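Local coordinates for protein predicted ATPase involved in replication control, Cdc46/Mcm family (Methanopyrus kandleri AV19, PDB 3F8T) that probably binds ATP and single-stranded DNA and may unwind DNA, as a homologue of the MCM replicative helicases, at residues A[32-35]-A[36-40]; A[42-45]-A[46-49]. The protein carries 2 engineered substitutions. All coordinates share one frame; numbering follows the deposited sequence.

Contact 1: residues A[32-35]-A[36-40]; sequences VLIE and IVRTE
The carbonyl oxygen of Ile36, a residue whose side chain reaches back to Val32, is gripped twice by Thr39: Thr39 OG1 donates to Ile36 O at 2.6 Å, and the Thr39 backbone N binds the same oxygen at 3.2 Å. With chi1 at 60°, the hydroxyl sits between the backbone N and the carbonyl carbon of its own residue, which lets it approach Ile36 O nearly end-on, at a C=O...O angle of 161°. Further back, i to i+4 bonds continue the helix, the straightest running from Val37 N to Leu33 O at 3.0 Å.

The side chains follow the same spacing. Val32 and Ile36 lie side by side, CG1 of Val32 meeting CD1 of Ile36 at 3.8 Å, and Leu66 and Ile70 of helix 64-72 receive this apolar edge. On another side of the helix, the extended Arg38 side chain runs alongside Ile34, so that Ile34 CG2 lies 3.4 Å above the centre of the guanidinium plane, a methyl resting on a flat cation. The plane of the Glu35 carboxylate is nearly parallel to that of the guanidinium, 6° apart, yet Glu35 OE2 and Arg38 NH1 remain 5.1 Å from each other; the acid forms its salt bridge with Arg31 instead, and Arg38 could add a weaker, longer-range attraction.

Thr39 OG1 is also weakly bonded to Phe42 N. One threonine thus binds back to Ile36 O of helix 30-37 and takes the N-cap position of helix 40-47, a classic role for threonine, here in the largely helical N-terminal region of an MCM homologue.

Contact 2: residues A[42-45]-A[46-49]; sequences FQRS and LARV. Engineered in segment 46-49: Ala47 (natural residue Arg).
Leu46 packs against Phe42 one helical turn earlier, and its side chain can be followed outward. CB lies 3.2 Å from Phe42 O, the same oxygen that accepts the backbone bond from Leu46 N at 2.8 Å. From there CG swings anti to the backbone N (chi1 -163°), as CG of Phe42 does, which makes the two side chains run side by side in one direction. At the tip, Leu46 CD2 meets Phe42 CE2 at 3.6 Å, approaching the ring obliquely. Val55 of strand 55-58 touches both residues, and helix 74-88 contributes Leu81 to Phe42 and Val85 to Leu46.

The exposed side is made differently. The Arg44 chain bends at chi2 and chi3, bringing NH1 to 3.9 Å from CB of Ala47, an engineered residue. Along the backbone the pattern shifts from i+4 to i+3: Ala47 N binds Gln43 O at 3.2 Å, whereas Arg48 N turns to Ser45 O at 3.0 Å, with the donor about 70° out of the carbonyl plane. Ala47 N and Arg48 N both make weak bonds to Arg44 O. Ser45 OG bonds to Val56 N of strand 55-58 and to Ser41 O.

The chemistry implies a two-sided last turn, apolar where Phe42 and Leu46 meet Val55 and helix 74-88 and carrying the exposed Arg44 and Arg48 elsewhere, its last backbone bonds passing to i+3 spacing as at the C-terminal end of a helix.

From the N terminus, the chain first closes contact 1 along helix 30-37 and the turn behind it, then closes contact 2 on helix 40-47 and its exit. The two are in series, neither nested nor crossing, with centres about 12 Å apart. They nevertheless touch: Gln43 NE2 probably donates to Val37 O at 2.7 Å, and Val37 CG2 packs on Phe42 CE2 at 3.7 Å, so the second helix is tied back to the end of the first. Helix 74-88 is shared by both. Beyond it, residues 32-40 lean on helices 19-25 and 64-72, while residues 42-49 lean on strand 55-58.

Contact 1: residues A[32-35]-A[36-40]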
loop_
_atom_site.group_PDB
_atom_site.type_symbol
_atom_site.label_atom_id
_atom_site.label_comp_id
_atom_site.label_asym_id
_atom_site.label_seq_id
_atom_site.Cartn_x
_atom_site.Cartn_y
_atom_site.Cartn_z
ATOM N N VAL A 32 -34.973 -14.803 19.094
ATOM C CA VAL A 32 -33.672 -14.586 18.459
ATOM C C VAL A 32 -33.223 -15.848 17.738
ATOM O O VAL A 32 -32.900 -15.793 16.543
ATOM C CB VAL A 32 -32.583 -14.097 19.466
ATOM C CG1 VAL A 32 -31.174 -14.069 18.815
ATOM C CG2 VAL A 32 -32.940 -12.728 19.991
ATOM N N LEU A 33 -33.220 -16.982 18.446
ATOM C CA LEU A 33 -32.767 -18.240 17.859
ATOM C C LEU A 33 -33.732 -18.818 16.822
ATOM O O LEU A 33 -33.296 -19.358 15.806
ATOM C CB LEU A 33 -32.459 -19.298 18.934
ATOM C CG LEU A 33 -31.091 -19.316 19.634
ATOM C CD1 LEU A 33 -30.862 -20.686 20.274
ATOM C CD2 LEU A 33 -29.929 -18.969 18.688
ATOM N N ILE A 34 -35.034 -18.725 17.085
ATOM C CA ILE A 34 -36.030 -19.148 16.102
ATOM C C ILE A 34 -35.870 -18.365 14.786
ATOM O O ILE A 34 -35.873 -18.949 13.713
ATOM C CB ILE A 34 -37.486 -19.002 16.632
ATOM C CG1 ILE A 34 -37.728 -19.949 17.809
ATOM C CG2 ILE A 34 -38.486 -19.333 15.522
ATOM C CD1 ILE A 34 -39.055 -19.718 18.519
ATOM N N GLU A 35 -35.736 -17.045 14.865
ATOM C CA GLU A 35 -35.607 -16.265 13.629
ATOM C C GLU A 35 -34.299 -16.571 12.889
ATOM O O GLU A 35 -34.275 -16.604 11.649
ATOM C CB GLU A 35 -35.798 -14.775 13.897
ATOM C CG GLU A 35 -37.250 -14.475 14.273
ATOM C CD GLU A 35 -37.489 -13.039 14.692
ATOM O OE1 GLU A 35 -36.847 -12.114 14.122
ATOM O OE2 GLU A 35 -38.336 -12.832 15.597
ATOM N N ILE A 36 -33.235 -16.839 13.648
ATOM C CA ILE A 36 -31.940 -17.220 13.056
ATOM C C ILE A 36 -32.020 -18.524 12.255
ATOM O O ILE A 36 -31.581 -18.590 11.100
ATOM C CB ILE A 36 -30.811 -17.311 14.131
ATOM C CG1 ILE A 36 -30.453 -15.902 14.643
ATOM C CG2 ILE A 36 -29.574 -18.025 13.546
ATOM C CD1 ILE A 36 -29.489 -15.867 15.875
ATOM N N VAL A 37 -32.586 -19.557 12.864
ATOM C CA VAL A 37 -32.678 -20.874 12.249
ATOM C C VAL A 37 -33.615 -20.906 11.031
ATOM O O VAL A 37 -33.471 -21.757 10.152
ATOM C CB VAL A 37 -33.077 -21.932 13.315
ATOM C CG1 VAL A 37 -33.419 -23.245 12.682
ATOM C CG2 VAL A 37 -31.931 -22.098 14.302
ATOM N N ARG A 38 -34.562 -19.972 10.981
ATOM C CA ARG A 38 -35.473 -19.860 9.844
ATOM C C ARG A 38 -34.826 -19.272 8.585
ATOM O O ARG A 38 -35.386 -19.391 7.492
ATOM C CB ARG A 38 -36.694 -19.012 10.214
ATOM C CG ARG A 38 -37.758 -19.682 11.061
ATOM C CD ARG A 38 -38.796 -18.615 11.360
ATOM N NE ARG A 38 -39.879 -19.001 12.265
ATOM C CZ ARG A 38 -40.549 -18.124 13.018
ATOM N NH1 ARG A 38 -40.219 -16.839 12.994
ATOM N NH2 ARG A 38 -41.527 -18.524 13.821
ATOM N N THR A 39 -33.668 -18.623 8.732
ATOM C CA THR A 39 -33.013 -17.971 7.601
ATOM C C THR A 39 -32.533 -18.985 6.565
ATOM O O THR A 39 -32.154 -20.115 6.917
ATOM C CB THR A 39 -31.817 -17.082 8.034
ATOM O OG1 THR A 39 -30.835 -17.879 8.702
ATOM C CG2 THR A 39 -32.272 -15.950 8.954
ATOM N N GLU A 40 -32.543 -18.580 5.294
ATOM C CA GLU A 40 -32.074 -19.459 4.214
ATOM C C GLU A 40 -30.598 -19.796 4.385
ATOM O O GLU A 40 -30.224 -20.960 4.276
ATOM C CB GLU A 40 -32.329 -18.865 2.823
ATOM C CG GLU A 40 -32.697 -19.933 1.790
ATOM C CD GLU A 40 -32.362 -19.539 0.354
ATOM O OE1 GLU A 40 -32.440 -18.330 0.016
ATOM O OE2 GLU A 40 -32.012 -20.448 -0.442
#

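Contact 2: residues A[42-45]-A[46-49]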
loop_
_atom_site.group_PDB
_atom_site.type_symbol
_atom_site.label_atom_id
_atom_site.label_comp_id
_atom_site.label_asym_id
_atom_site.label_seq_id
_atom_site.Cartn_x
_atom_site.Cartn_y
_atom_site.Cartn_z
ATOM N N PHE A 42 -28.775 -20.003 7.037
ATOM C CA PHE A 42 -28.583 -20.949 8.118
ATOM C C PHE A 42 -29.008 -22.360 7.756
ATOM O O PHE A 42 -28.243 -23.297 7.981
ATOM C CB PHE A 42 -29.318 -20.508 9.385
ATOM C CG PHE A 42 -28.909 -21.274 10.599
ATOM C CD1 PHE A 42 -27.847 -20.839 11.380
ATOM C CD2 PHE A 42 -29.568 -22.437 10.954
ATOM C CE1 PHE A 42 -27.457 -21.545 12.510
ATOM C CE2 PHE A 42 -29.182 -23.151 12.079
ATOM C CZ PHE A 42 -28.121 -22.705 12.850
ATOM N N GLN A 43 -30.232 -22.503 7.237
ATOM C CA GLN A 43 -30.779 -23.814 6.862
ATOM C C GLN A 43 -29.926 -24.544 5.819
ATOM O O GLN A 43 -29.687 -25.741 5.959
ATOM C CB GLN A 43 -32.224 -23.698 6.361
ATOM C CG GLN A 43 -33.277 -23.505 7.457
ATOM C CD GLN A 43 -33.418 -24.701 8.406
ATOM O OE1 GLN A 43 -33.600 -25.845 7.976
ATOM N NE2 GLN A 43 -33.362 -24.430 9.708
ATOM N N ARG A 44 -29.482 -23.819 4.790
ATOM C CA ARG A 44 -28.661 -24.390 3.705
ATOM C C ARG A 44 -27.290 -24.845 4.187
ATOM O O ARG A 44 -26.858 -25.962 3.868
ATOM C CB ARG A 44 -28.496 -23.415 2.531
ATOM C CG ARG A 44 -29.787 -22.983 1.829
ATOM C CD ARG A 44 -30.866 -24.075 1.777
ATOM N NE ARG A 44 -30.709 -24.996 0.648
ATOM C CZ ARG A 44 -30.480 -26.306 0.753
ATOM N NH1 ARG A 44 -30.374 -26.891 1.944
ATOM N NH2 ARG A 44 -30.359 -27.037 -0.345
ATOM N N SER A 45 -26.617 -23.988 4.961
ATOM C CA SER A 45 -25.308 -24.321 5.513
ATOM C C SER A 45 -25.390 -25.409 6.574
ATOM O O SER A 45 -24.501 -26.248 6.657
ATOM C CB SER A 45 -24.568 -23.085 6.046
ATOM O OG SER A 45 -25.243 -22.477 7.139
ATOM N N LEU A 46 -26.462 -25.414 7.371
ATOM C CA LEU A 46 -26.645 -26.460 8.378
ATOM C C LEU A 46 -26.714 -27.833 7.722
ATOM O O LEU A 46 -26.192 -28.809 8.262
ATOM C CB LEU A 46 -27.885 -26.215 9.248
ATOM C CG LEU A 46 -27.927 -27.022 10.556
ATOM C CD1 LEU A 46 -26.660 -26.815 11.395
ATOM C CD2 LEU A 46 -29.158 -26.673 11.368
ATOM N N ALA A 47 -27.337 -27.890 6.547
ATOM C CA ALA A 47 -27.458 -29.125 5.773
ATOM C C ALA A 47 -26.118 -29.581 5.188
ATOM O O ALA A 47 -25.928 -30.768 4.904
ATOM C CB ALA A 47 -28.493 -28.953 4.659
ATOM N N ARG A 48 -25.195 -28.635 5.028
ATOM C CA ARG A 48 -23.896 -28.868 4.393
ATOM C C ARG A 48 -22.753 -29.047 5.403
ATOM O O ARG A 48 -21.586 -28.999 5.018
ATOM C CB ARG A 48 -23.564 -27.686 3.463
ATOM C CG ARG A 48 -24.396 -27.587 2.186
ATOM C CD ARG A 48 -23.707 -28.289 1.021
ATOM N NE ARG A 48 -22.517 -27.569 0.562
ATOM C CZ ARG A 48 -21.458 -28.141 -0.003
ATOM N NH1 ARG A 48 -21.415 -29.455 -0.175
ATOM N NH2 ARG A 48 -20.428 -27.400 -0.387
ATOM N N VAL A 49 -23.080 -29.247 6.683
ATOM C CA VAL A 49 -22.074 -29.191 7.763
ATOM C C VAL A 49 -21.070 -30.339 7.778
ATOM O O VAL A 49 -19.964 -30.189 8.309
ATOM C CB VAL A 49 -22.696 -29.092 9.180
ATOM C CG1 VAL A 49 -23.258 -27.720 9.412
ATOM C CG2 VAL A 49 -23.741 -30.192 9.419
#